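Local coordinates for protein alpha-1,3-glucanase (Streptomyces thermodiastaticus, PDB 7C7D) that hydrolyses alpha-1,3-glucan as a thermostable glycoside hydrolase of family GH87, its catalytic unit combining a calcium-binding beta domain with a long parallel beta-helix, at residues 196-201 against 265-270; 238-243 against 259-264; 380-385 against 438-443; 477-482 against 508-513. One frame throughout, in Å; residues are numbered along the deposited sequence.

Contact 1. Residues 196-201 against 265-270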
loop_
_atom_site.group_PDB
_atom_site.type_symbol
_atom_site.label_atom_id
_atom_site.label_comp_id
_atom_site.label_asym_id
_atom_site.label_seq_id
_atom_site.Cartn_x
_atom_site.Cartn_y
_atom_site.Cartn_z
ATOM N N GLU A 196 -5.905 9.313 -15.718
ATOM C CA GLU A 196 -6.608 8.051 -15.918
ATOM C C GLU A 196 -7.676 8.192 -16.993
ATOM O O GLU A 196 -8.336 9.232 -17.101
ATOM C CB GLU A 196 -7.282 7.575 -14.619
ATOM C CG GLU A 196 -7.901 6.182 -14.724
ATOM C CD GLU A 196 -8.312 5.597 -13.386
ATOM O OE1 GLU A 196 -7.962 6.176 -12.333
ATOM O OE2 GLU A 196 -8.989 4.545 -13.392
ATOM N N GLN A 197 -7.849 7.130 -17.779
ATOM C CA GLN A 197 -8.976 7.003 -18.694
ATOM C C GLN A 197 -10.053 6.186 -17.994
ATOM O O GLN A 197 -9.904 4.972 -17.817
ATOM C CB GLN A 197 -8.544 6.313 -19.984
ATOM C CG GLN A 197 -9.643 6.263 -21.025
ATOM C CD GLN A 197 -10.069 7.647 -21.476
ATOM O OE1 GLN A 197 -11.243 7.885 -21.759
ATOM N NE2 GLN A 197 -9.113 8.565 -21.558
ATOM N N VAL A 198 -11.130 6.854 -17.590
ATOM C CA VAL A 198 -12.249 6.215 -16.912
ATOM C C VAL A 198 -13.364 6.008 -17.924
ATOM O O VAL A 198 -13.743 6.941 -18.642
ATOM C CB VAL A 198 -12.731 7.060 -15.723
ATOM C CG1 VAL A 198 -14.014 6.480 -15.136
ATOM C CG2 VAL A 198 -11.642 7.138 -14.664
ATOM N N SER A 199 -13.882 4.787 -17.984
ATOM C CA SER A 199 -14.979 4.473 -18.883
ATOM C C SER A 199 -16.231 5.247 -18.485
ATOM O O SER A 199 -16.398 5.669 -17.336
ATOM C CB SER A 199 -15.286 2.980 -18.812
ATOM O OG SER A 199 -14.365 2.241 -19.587
ATOM N N ALA A 200 -17.124 5.429 -19.452
ATOM C CA ALA A 200 -18.430 5.987 -19.146
ATOM C C ALA A 200 -19.160 5.084 -18.152
ATOM O O ALA A 200 -18.859 3.894 -18.014
ATOM C CB ALA A 200 -19.255 6.142 -20.426
ATOM N N ALA A 201 -20.118 5.671 -17.442
ATOM C CA ALA A 201 -20.896 4.911 -16.474
ATOM C C ALA A 201 -21.570 3.726 -17.155
ATOM O O ALA A 201 -22.153 3.866 -18.233
ATOM C CB ALA A 201 -21.944 5.817 -15.830
ATOM N N GLY A 265 -19.327 1.892 -11.895
ATOM C CA GLY A 265 -17.963 2.373 -11.955
ATOM C C GLY A 265 -17.639 3.149 -10.698
ATOM O O GLY A 265 -18.488 3.879 -10.181
ATOM N N SER A 266 -16.412 3.001 -10.196
ATOM C CA SER A 266 -16.044 3.603 -8.924
ATOM C C SER A 266 -15.968 5.126 -8.966
ATOM O O SER A 266 -15.816 5.743 -7.906
ATOM C CB SER A 266 -14.716 3.025 -8.446
ATOM O OG SER A 266 -13.680 3.413 -9.326
ATOM N N TRP A 267 -16.049 5.746 -10.140
ATOM C CA TRP A 267 -16.141 7.195 -10.229
ATOM C C TRP A 267 -17.580 7.685 -10.292
ATOM O O TRP A 267 -17.803 8.899 -10.298
ATOM C CB TRP A 267 -15.350 7.718 -11.437
ATOM C CG TRP A 267 -13.865 7.527 -11.284
ATOM C CD1 TRP A 267 -13.189 6.336 -11.223
ATOM C CD2 TRP A 267 -12.872 8.554 -11.163
ATOM N NE1 TRP A 267 -11.842 6.563 -11.077
ATOM C CE2 TRP A 267 -11.620 7.913 -11.040
ATOM C CE3 TRP A 267 -12.917 9.954 -11.152
ATOM C CZ2 TRP A 267 -10.426 8.622 -10.914
ATOM C CZ3 TRP A 267 -11.723 10.658 -11.022
ATOM C CH2 TRP A 267 -10.496 9.989 -10.906
ATOM N N TYR A 268 -18.554 6.779 -10.313
ATOM C CA TYR A 268 -19.962 7.136 -10.470
ATOM C C TYR A 268 -20.843 6.666 -9.327
ATOM O O TYR A 268 -21.715 7.419 -8.882
ATOM C CB TYR A 268 -20.506 6.558 -11.783
ATOM C CG TYR A 268 -19.704 6.968 -12.987
ATOM C CD1 TYR A 268 -19.774 8.260 -13.489
ATOM C CD2 TYR A 268 -18.860 6.065 -13.617
ATOM C CE1 TYR A 268 -19.032 8.638 -14.594
ATOM C CE2 TYR A 268 -18.117 6.433 -14.716
ATOM C CZ TYR A 268 -18.206 7.719 -15.201
ATOM O OH TYR A 268 -17.458 8.081 -16.300
ATOM N N SER A 269 -20.665 5.431 -8.862
ATOM C CA SER A 269 -21.456 4.876 -7.769
ATOM C C SER A 269 -20.612 4.944 -6.505
ATOM O O SER A 269 -19.667 4.168 -6.345
ATOM C CB SER A 269 -21.855 3.437 -8.082
ATOM O OG SER A 269 -22.546 3.356 -9.320
ATOM N N VAL A 270 -20.962 5.854 -5.601
ATOM C CA VAL A 270 -20.097 6.203 -4.478
ATOM C C VAL A 270 -20.852 5.976 -3.174
ATOM O O VAL A 270 -21.860 6.644 -2.910
ATOM C CB VAL A 270 -19.585 7.648 -4.583
ATOM C CG1 VAL A 270 -18.673 7.963 -3.408
ATOM C CG2 VAL A 270 -18.845 7.852 -5.901
HETATM O O HOH W 1 -10.816 3.893 -11.432
#
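V198 and A201 each place a methyl group over an aromatic face of the opposing turn, and these two CH-pi contacts are the centre of the apolar packing. The CG2 methyl of V198 stands 3.7 Å from the centroid of the five-membered ring of W267. With CG1 anti to the backbone N (chi1 172°), that branch lies between the two rings, V198 CG1 being 4.0 Å from Y268 OH. Further along, A201 CB sits 3.8 Å from the centroid of the Y268 ring, close to the ring normal.

Two polar links accompany the methyls. Y268 OH donates to S199 O at 2.8 Å; the carbonyl oxygen lies near the plane of the phenol, while the hydroxyl is tilted 28° from the carbonyl plane. A water in the plane of the indole accepts from W267 NE1 at 2.9 Å and donates to E196 OE2 at 2.8 Å. That carboxylate is also anchored by a salt bridge to R346. G265 O receives both Y268 N and S269 N, two bonds that close the turn from which both rings project.

The segment 196-201 leaves strand 188-196 of the N-terminal antiparallel sheet on its way to the beta-helix. W267 continues the interface between the two domains: it touches A111 and T113 of strand 109-117, forms a cation-pi pair with R166 of strand 163-169, and meets W323 edge-to-face.

Contact 2. Residues 238-243 against 259-264; sequences GVVWIP and VTLQGA
G238 to I242 runs parallel to V259 to G263, the two short strand axes approaching to 4.7 Å with an angle of 24° between their directions. Four backbone hydrogen bonds join them, alternating in direction. T260 N donates to G238 O at 3.0 Å and V240 N to T260 O at 2.7 Å; then Q262 N reaches V240 O at 2.9 Å and I242 N reaches Q262 O at 2.8 Å. V240, T260 and Q262 each turn both N-H and C=O to the other strand, the regular pattern of parallel pairing. A water bridges G238 O and T260 OG1 at the start of the pair.

Side chains divide between the two faces. On one, V240 CG2 meets V259 CG2 at 3.7 Å, and L261, in one of its two conformers, lies between V240 and I242. On the other, V239 and T260 stand abreast, with V239 CG2 beside T260 CB, and W241 and Q262 are next in line. W241 has CG anti to its own N (chi1 174°), which carries the six-membered part of the indole across the end of the neighbouring strand: CE3 comes to 3.3 Å from Q262 O, and CH2 to 3.7 Å from A264 CB. The Q262 chain is extended, its CG beside the same ring.

The pair belongs to the first coils of the beta-helix. Strand 209-210 flanks 238-242 and strand 286-289 flanks 259-263, while helix 225-234 covers the V240 and I242 face through A231 and F228.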
loop_
_atom_site.group_PDB
_atom_site.type_symbol
_atom_site.label_atom_id
_atom_site.label_comp_id
_atom_site.label_asym_id
_atom_site.label_seq_id
_atom_site.Cartn_x
_atom_site.Cartn_y
_atom_site.Cartn_z
ATOM N N GLY A 238 -28.081 -13.461 -7.181
ATOM C CA GLY A 238 -28.112 -12.530 -8.287
ATOM C C GLY A 238 -27.328 -11.260 -8.037
ATOM O O GLY A 238 -26.324 -11.268 -7.321
ATOM N N VAL A 239 -27.783 -10.157 -8.620
ATOM C CA VAL A 239 -27.006 -8.928 -8.692
ATOM C C VAL A 239 -27.813 -7.798 -8.080
ATOM O O VAL A 239 -28.977 -7.589 -8.444
ATOM C CB VAL A 239 -26.628 -8.589 -10.146
ATOM C CG1 VAL A 239 -25.898 -7.251 -10.210
ATOM C CG2 VAL A 239 -25.793 -9.707 -10.751
ATOM N N VAL A 240 -27.194 -7.078 -7.152
ATOM C CA VAL A 240 -27.700 -5.807 -6.659
ATOM C C VAL A 240 -26.995 -4.701 -7.431
ATOM O O VAL A 240 -25.759 -4.663 -7.492
ATOM C CB VAL A 240 -27.448 -5.661 -5.151
ATOM C CG1 VAL A 240 -27.819 -4.273 -4.705
ATOM C CG2 VAL A 240 -28.239 -6.695 -4.379
ATOM N N TRP A 241 -27.778 -3.800 -8.005
ATOM C CA TRP A 241 -27.266 -2.710 -8.820
ATOM C C TRP A 241 -27.248 -1.429 -7.996
ATOM O O TRP A 241 -28.233 -1.101 -7.322
ATOM C CB TRP A 241 -28.166 -2.519 -10.039
ATOM C CG TRP A 241 -27.827 -1.338 -10.884
ATOM C CD1 TRP A 241 -28.603 -0.236 -11.101
ATOM C CD2 TRP A 241 -26.636 -1.147 -11.650
ATOM N NE1 TRP A 241 -27.965 0.632 -11.954
ATOM C CE2 TRP A 241 -26.754 0.097 -12.305
ATOM C CE3 TRP A 241 -25.474 -1.902 -11.842
ATOM C CZ2 TRP A 241 -25.758 0.599 -13.141
ATOM C CZ3 TRP A 241 -24.489 -1.406 -12.678
ATOM C CH2 TRP A 241 -24.638 -0.165 -13.315
ATOM N N ILE A 242 -26.126 -0.719 -8.051
ATOM C CA ILE A 242 -25.976 0.576 -7.392
ATOM C C ILE A 242 -25.881 1.629 -8.490
ATOM O O ILE A 242 -24.809 1.794 -9.093
ATOM C CB ILE A 242 -24.723 0.616 -6.501
ATOM C CG1 ILE A 242 -24.703 -0.538 -5.493
ATOM C CG2 ILE A 242 -24.634 1.951 -5.783
ATOM C CD1 ILE A 242 -23.366 -0.678 -4.762
ATOM N N PRO A 243 -26.956 2.354 -8.789
ATOM C CA PRO A 243 -26.901 3.382 -9.842
ATOM C C PRO A 243 -25.930 4.489 -9.475
ATOM O O PRO A 243 -25.581 4.653 -8.297
ATOM C CB PRO A 243 -28.342 3.920 -9.886
ATOM C CG PRO A 243 -29.185 2.891 -9.203
ATOM C CD PRO A 243 -28.296 2.236 -8.188
ATOM N N VAL A 259 -24.297 -12.984 -3.445
ATOM C CA VAL A 259 -24.761 -11.749 -4.055
ATOM C C VAL A 259 -23.589 -11.054 -4.725
ATOM O O VAL A 259 -22.448 -11.128 -4.259
ATOM C CB VAL A 259 -25.459 -10.840 -3.009
ATOM C CG1 VAL A 259 -24.432 -10.211 -2.064
ATOM C CG2 VAL A 259 -26.309 -9.778 -3.698
ATOM N N THR A 260 -23.880 -10.386 -5.830
ATOM C CA THR A 260 -22.972 -9.445 -6.457
ATOM C C THR A 260 -23.504 -8.049 -6.178
ATOM O O THR A 260 -24.687 -7.772 -6.410
ATOM C CB THR A 260 -22.918 -9.694 -7.966
ATOM O OG1 THR A 260 -22.313 -10.967 -8.217
ATOM C CG2 THR A 260 -22.126 -8.603 -8.672
ATOM N N LEU A 261 -22.658 -7.198 -5.624
ATOM C CA LEU A 261 -22.973 -5.790 -5.425
ATOM C C LEU A 261 -22.179 -5.028 -6.476
ATOM O O LEU A 261 -20.947 -4.951 -6.398
ATOM C CB LEU A 261 -22.589 -5.361 -4.012
ATOM C CG LEU A 261 -23.124 -4.051 -3.441
ATOM C CD1 LEU A 261 -24.610 -3.925 -3.664
ATOM C CD2 LEU A 261 -22.808 -3.963 -1.959
ATOM N N GLN A 262 -22.880 -4.491 -7.467
ATOM C CA GLN A 262 -22.248 -3.924 -8.646
ATOM C C GLN A 262 -22.682 -2.483 -8.850
ATOM O O GLN A 262 -23.883 -2.191 -8.931
ATOM C CB GLN A 262 -22.608 -4.739 -9.880
ATOM C CG GLN A 262 -22.042 -4.167 -11.161
ATOM C CD GLN A 262 -22.156 -5.130 -12.312
ATOM O OE1 GLN A 262 -22.525 -6.290 -12.129
ATOM N NE2 GLN A 262 -21.840 -4.660 -13.512
ATOM N N GLY A 263 -21.696 -1.591 -8.955
ATOM C CA GLY A 263 -21.936 -0.217 -9.330
ATOM C C GLY A 263 -21.684 0.024 -10.812
ATOM O O GLY A 263 -21.342 -0.874 -11.582
ATOM N N ALA A 264 -21.865 1.282 -11.201
ATOM C CA ALA A 264 -21.666 1.728 -12.573
ATOM C C ALA A 264 -20.222 2.109 -12.857
ATOM O O ALA A 264 -19.921 2.581 -13.964
ATOM C CB ALA A 264 -22.577 2.925 -12.865
HETATM O O HOH W 2 -24.145 -13.044 -7.720
#

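Contact 3. Residues 380-385 against 438-443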
loop_
_atom_site.group_PDB
_atom_site.type_symbol
_atom_site.label_atom_id
_atom_site.label_comp_id
_atom_site.label_asym_id
_atom_site.label_seq_id
_atom_site.Cartn_x
_atom_site.Cartn_y
_atom_site.Cartn_z
ATOM N N ALA A 380 -0.455 -6.841 4.201
ATOM C CA ALA A 380 0.118 -7.683 5.235
ATOM C C ALA A 380 -0.594 -9.024 5.295
ATOM O O ALA A 380 -1.782 -9.138 4.979
ATOM C CB ALA A 380 0.038 -7.020 6.620
ATOM N N MET A 381 0.156 -10.037 5.715
ATOM C CA MET A 381 -0.387 -11.321 6.133
ATOM C C MET A 381 0.091 -11.559 7.553
ATOM O O MET A 381 1.293 -11.532 7.823
ATOM C CB MET A 381 0.117 -12.440 5.225
ATOM C CG MET A 381 -0.278 -12.282 3.779
ATOM S SD MET A 381 0.038 -13.806 2.873
ATOM C CE MET A 381 0.049 -13.206 1.189
ATOM N N TRP A 382 -0.839 -11.768 8.469
ATOM C CA TRP A 382 -0.493 -11.988 9.866
ATOM C C TRP A 382 -1.160 -13.286 10.290
ATOM O O TRP A 382 -2.377 -13.326 10.485
ATOM C CB TRP A 382 -0.957 -10.814 10.719
ATOM C CG TRP A 382 -0.582 -10.909 12.162
ATOM C CD1 TRP A 382 0.423 -11.652 12.710
ATOM C CD2 TRP A 382 -1.222 -10.230 13.247
ATOM N NE1 TRP A 382 0.444 -11.479 14.079
ATOM C CE2 TRP A 382 -0.555 -10.607 14.431
ATOM C CE3 TRP A 382 -2.294 -9.337 13.330
ATOM C CZ2 TRP A 382 -0.929 -10.120 15.683
ATOM C CZ3 TRP A 382 -2.664 -8.854 14.573
ATOM C CH2 TRP A 382 -1.984 -9.246 15.733
ATOM N N SER A 383 -0.366 -14.346 10.416
ATOM C CA SER A 383 -0.910 -15.694 10.609
ATOM C C SER A 383 -1.180 -15.981 12.086
ATOM O O SER A 383 -0.579 -16.851 12.716
ATOM C CB SER A 383 0.001 -16.730 9.971
ATOM O OG SER A 383 -0.219 -16.760 8.569
ATOM N N LEU A 384 -2.130 -15.225 12.624
ATOM C CA LEU A 384 -2.720 -15.523 13.919
ATOM C C LEU A 384 -3.852 -16.525 13.742
ATOM O O LEU A 384 -4.519 -16.553 12.703
ATOM C CB LEU A 384 -3.327 -14.251 14.501
ATOM C CG LEU A 384 -2.499 -13.292 15.351
ATOM C CD1 LEU A 384 -3.447 -12.467 16.205
ATOM C CD2 LEU A 384 -1.495 -14.026 16.222
ATOM N N TYR A 385 -4.069 -17.342 14.774
ATOM C CA TYR A 385 -5.177 -18.299 14.854
ATOM C C TYR A 385 -4.977 -19.518 13.961
ATOM O O TYR A 385 -5.042 -20.659 14.431
ATOM C CB TYR A 385 -6.546 -17.654 14.570
ATOM C CG TYR A 385 -6.745 -16.275 15.160
ATOM C CD1 TYR A 385 -6.737 -16.078 16.532
ATOM C CD2 TYR A 385 -6.948 -15.173 14.341
ATOM C CE1 TYR A 385 -6.925 -14.816 17.075
ATOM C CE2 TYR A 385 -7.131 -13.910 14.869
ATOM C CZ TYR A 385 -7.120 -13.737 16.238
ATOM O OH TYR A 385 -7.304 -12.480 16.768
ATOM N N LYS A 438 5.791 -12.217 16.031
ATOM C CA LYS A 438 4.466 -12.781 16.275
ATOM C C LYS A 438 3.417 -11.754 16.688
ATOM O O LYS A 438 2.249 -11.886 16.302
ATOM C CB LYS A 438 4.541 -13.918 17.297
ATOM C CG LYS A 438 4.917 -13.504 18.695
ATOM C CD LYS A 438 5.034 -14.732 19.574
ATOM C CE LYS A 438 5.455 -14.374 20.981
ATOM N NZ LYS A 438 5.521 -15.591 21.828
ATOM N N PHE A 439 3.804 -10.745 17.472
ATOM C CA PHE A 439 2.894 -9.741 18.033
ATOM C C PHE A 439 1.910 -10.281 19.074
ATOM O O PHE A 439 1.643 -9.605 20.075
ATOM C CB PHE A 439 2.136 -8.960 16.953
ATOM C CG PHE A 439 3.023 -8.282 15.950
ATOM C CD1 PHE A 439 3.650 -7.083 16.249
ATOM C CD2 PHE A 439 3.212 -8.837 14.699
ATOM C CE1 PHE A 439 4.462 -6.456 15.313
ATOM C CE2 PHE A 439 4.015 -8.215 13.763
ATOM C CZ PHE A 439 4.641 -7.024 14.071
ATOM N N ALA A 440 1.345 -11.467 18.845
ATOM C CA ALA A 440 0.364 -12.063 19.750
ATOM C C ALA A 440 0.323 -13.566 19.491
ATOM O O ALA A 440 1.014 -14.080 18.610
ATOM C CB ALA A 440 -1.014 -11.425 19.561
ATOM N N GLU A 441 -0.505 -14.269 20.259
ATOM C CA GLU A 441 -0.671 -15.706 20.109
ATOM C C GLU A 441 -2.146 -16.034 19.923
ATOM O O GLU A 441 -3.011 -15.274 20.370
ATOM C CB GLU A 441 -0.138 -16.444 21.350
ATOM C CG GLU A 441 1.375 -16.345 21.545
ATOM C CD GLU A 441 2.174 -17.265 20.629
ATOM O OE1 GLU A 441 1.573 -17.965 19.785
ATOM O OE2 GLU A 441 3.417 -17.296 20.762
ATOM N N PRO A 442 -2.471 -17.170 19.275
ATOM C CA PRO A 442 -1.559 -18.174 18.718
ATOM C C PRO A 442 -1.060 -17.786 17.334
ATOM O O PRO A 442 -1.849 -17.539 16.423
ATOM C CB PRO A 442 -2.432 -19.426 18.639
ATOM C CG PRO A 442 -3.801 -18.898 18.410
ATOM C CD PRO A 442 -3.881 -17.596 19.166
ATOM N N PHE A 443 0.257 -17.739 17.194
ATOM C CA PHE A 443 0.916 -17.352 15.959
ATOM C C PHE A 443 1.480 -18.584 15.267
ATOM O O PHE A 443 1.916 -19.539 15.913
ATOM C CB PHE A 443 2.048 -16.378 16.279
ATOM C CG PHE A 443 2.840 -15.937 15.079
ATOM C CD1 PHE A 443 2.278 -15.100 14.122
ATOM C CD2 PHE A 443 4.159 -16.342 14.915
ATOM C CE1 PHE A 443 3.011 -14.684 13.017
ATOM C CE2 PHE A 443 4.900 -15.919 13.820
ATOM C CZ PHE A 443 4.327 -15.093 12.871
#
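W382 reaches K438 and F439 with its indole edge and face together. NE1 donates to K438 O at 2.9 Å (N-H...O angle 152°), and the acceptor lies in the ring plane. CG stands opposite the backbone N (chi1 -177°), which swings the indole out to the other segment. There the edge of F439 points at its face, the F439 ring and the five-membered ring having centroids 5.6 Å apart and planes at 86°, while F439 CB touches W382 CZ2 at 3.5 Å. A leucine here would probably leave K438 O with just its weak bond from A440 N, and F439 without the indole face its edge meets.

S383 centres an inverse gamma turn, its hydroxyl held by D388 N. L384 follows, with CG against the face of the W382 indole and CD2 lodged 3.5 Å from A440 O. Its CA makes a CH...O contact with P442 O at 3.3 Å. Y385 N then bonds that same carbonyl oxygen at 2.8 Å; the peptide bond leading into P442 is cis. Within 438-443, E441 braces the loop by a salt bridge to K438 and a bond from F443 N.

Strands 379-382, 407-410 and 432-435 are successive in one parallel sheet of the beta-helix, so the contact joins loops two coils apart, across Y410 of the middle strand, which meets F439 edge-to-face and packs on F443.

Contact 4. Residues 477-482 against 508-513; sequences DSYDSA and GGQGHA
S478 OG donates to H512 O at 2.7 Å, the shortest bond between the two loops, approaching from above the carbonyl plane. The hydroxyl takes the crowded position between backbone N and carbonyl carbon (chi1 55°), which turns it toward the H512 backbone. S478 itself centres an inverse gamma turn.

A second polar link runs through Q510. Its NE2 gives a nearly straight bond to D480 OD1 at 3.1 Å, the oxygen lying near the amide plane but being met from above the plane of its own carboxylate; a water also donates to OD1. The other carboxylate oxygen, OD2, accepts from K438 N. The amide of Q510 is fixed from its second end too, since OE1 accepts H512 NE2 at 2.7 Å, and this tethers the imidazole. S481 CA packs over one face of that ring, 3.8 Å from its centroid, and Y479 O comes to its edge, 3.4 Å from H512 CD2.

Y479 lays its ring against G508, whose CA is 3.7 Å from the ring centroid; the glycine, lacking a side chain, lies directly over the face. A serine in place of Y479 would probably take away the aromatic face on which G508 rests and leave this glycine-rich turn freer to move. One water, held by Y479 O, G508 N (weakly) and Q510 N, joins the backbones here.

The two loops follow strands 474-477 and 502-505, neighbours in a parallel sheet, so their stacking is that of turns of successive coils in a right-handed parallel beta-helix, the fold of family GH87.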
loop_
_atom_site.group_PDB
_atom_site.type_symbol
_atom_site.label_atom_id
_atom_site.label_comp_id
_atom_site.label_asym_id
_atom_site.label_seq_id
_atom_site.Cartn_x
_atom_site.Cartn_y
_atom_site.Cartn_z
ATOM N N ASP A 477 13.461 -11.733 8.779
ATOM C CA ASP A 477 13.520 -11.332 10.183
ATOM C C ASP A 477 13.067 -12.494 11.064
ATOM O O ASP A 477 11.870 -12.769 11.184
ATOM C CB ASP A 477 12.633 -10.106 10.362
ATOM C CG ASP A 477 12.830 -9.403 11.691
ATOM O OD1 ASP A 477 13.384 -10.008 12.637
ATOM O OD2 ASP A 477 12.394 -8.225 11.786
ATOM N N SER A 478 14.023 -13.171 11.700
ATOM C CA SER A 478 13.734 -14.305 12.581
ATOM C C SER A 478 13.386 -13.821 13.995
ATOM O O SER A 478 13.991 -14.216 14.995
ATOM C CB SER A 478 14.946 -15.222 12.609
ATOM O OG SER A 478 16.086 -14.470 12.989
ATOM N N TYR A 479 12.364 -12.962 14.073
ATOM C CA TYR A 479 12.169 -12.144 15.268
ATOM C C TYR A 479 11.877 -12.995 16.505
ATOM O O TYR A 479 12.593 -12.918 17.510
ATOM C CB TYR A 479 11.068 -11.117 15.004
ATOM C CG TYR A 479 10.973 -10.012 16.035
ATOM C CD1 TYR A 479 10.525 -10.270 17.329
ATOM C CD2 TYR A 479 11.309 -8.704 15.710
ATOM C CE1 TYR A 479 10.434 -9.267 18.268
ATOM C CE2 TYR A 479 11.212 -7.687 16.650
ATOM C CZ TYR A 479 10.777 -7.981 17.928
ATOM O OH TYR A 479 10.672 -6.993 18.884
ATOM N N ASP A 480 10.817 -13.799 16.465
ATOM C CA ASP A 480 10.464 -14.626 17.614
ATOM C C ASP A 480 10.806 -16.098 17.442
ATOM O O ASP A 480 10.663 -16.867 18.401
ATOM C CB ASP A 480 8.980 -14.458 17.976
ATOM C CG ASP A 480 8.694 -13.106 18.608
ATOM O OD1 ASP A 480 9.264 -12.823 19.687
ATOM O OD2 ASP A 480 7.923 -12.322 18.013
ATOM N N SER A 481 11.268 -16.508 16.262
ATOM C CA SER A 481 11.676 -17.887 16.036
ATOM C C SER A 481 12.514 -17.948 14.766
ATOM O O SER A 481 12.453 -17.059 13.915
ATOM C CB SER A 481 10.474 -18.838 15.950
ATOM O OG SER A 481 9.664 -18.547 14.822
ATOM N N ALA A 482 13.309 -19.009 14.662
ATOM C CA ALA A 482 14.188 -19.213 13.521
ATOM C C ALA A 482 13.382 -19.462 12.248
ATOM O O ALA A 482 12.233 -19.911 12.278
ATOM C CB ALA A 482 15.097 -20.409 13.784
ATOM N N GLY A 508 14.336 -8.951 17.417
ATOM C CA GLY A 508 14.120 -8.770 18.833
ATOM C C GLY A 508 15.350 -8.969 19.679
ATOM O O GLY A 508 15.264 -8.911 20.909
ATOM N N GLY A 509 16.505 -9.200 19.058
ATOM C CA GLY A 509 17.703 -9.476 19.820
ATOM C C GLY A 509 17.773 -10.870 20.398
ATOM O O GLY A 509 18.641 -11.131 21.236
ATOM N N GLN A 510 16.909 -11.780 19.960
ATOM C CA GLN A 510 16.848 -13.122 20.523
ATOM C C GLN A 510 17.817 -14.101 19.868
ATOM O O GLN A 510 17.988 -15.214 20.378
ATOM C CB GLN A 510 15.415 -13.662 20.452
ATOM C CG GLN A 510 14.380 -12.754 21.127
ATOM C CD GLN A 510 12.942 -13.147 20.808
ATOM O OE1 GLN A 510 12.656 -14.303 20.504
ATOM N NE2 GLN A 510 12.032 -12.178 20.871
ATOM N N GLY A 511 18.450 -13.726 18.759
ATOM C CA GLY A 511 19.472 -14.570 18.166
ATOM C C GLY A 511 18.976 -15.814 17.466
ATOM O O GLY A 511 19.715 -16.800 17.388
ATOM N N HIS A 512 17.757 -15.799 16.932
ATOM C CA HIS A 512 17.276 -16.936 16.161
ATOM C C HIS A 512 17.884 -16.912 14.764
ATOM O O HIS A 512 18.088 -15.848 14.168
ATOM C CB HIS A 512 15.755 -16.893 16.036
ATOM C CG HIS A 512 15.044 -16.831 17.349
ATOM N ND1 HIS A 512 15.109 -17.846 18.280
ATOM C CD2 HIS A 512 14.254 -15.873 17.888
ATOM C CE1 HIS A 512 14.391 -17.513 19.338
ATOM N NE2 HIS A 512 13.860 -16.324 19.125
ATOM N N ALA A 513 18.141 -18.099 14.218
ATOM C CA ALA A 513 18.839 -18.193 12.941
ATOM C C ALA A 513 17.969 -17.733 11.774
ATOM O O ALA A 513 16.785 -18.075 11.673
ATOM C CB ALA A 513 19.290 -19.630 12.689
HETATM O O HOH W 3 14.979 -11.703 17.714
HETATM O O HOH W 4 9.559 -14.815 21.572
#

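Contacts 1 and 2 sit at the N-terminal end of the beta-helix, their centres about 15 Å apart. They touch through S269, whose OG meets I242 O and A264 N, and contact 2 falls along the chain between the two halves of contact 1. Contacts 3 and 4 come later in the chain, also about 15 Å apart, and are joined by a backbone-to-carboxylate bond; their first segments leave strands 379-382 and 474-477 of one parallel sheet. The two pairs are distant, contacts 2 and 4 having centres about 48 Å apart. The first pair thus ties the calcium-binding domain to the opening coils of the beta-helix, while the second joins loops of its later coils.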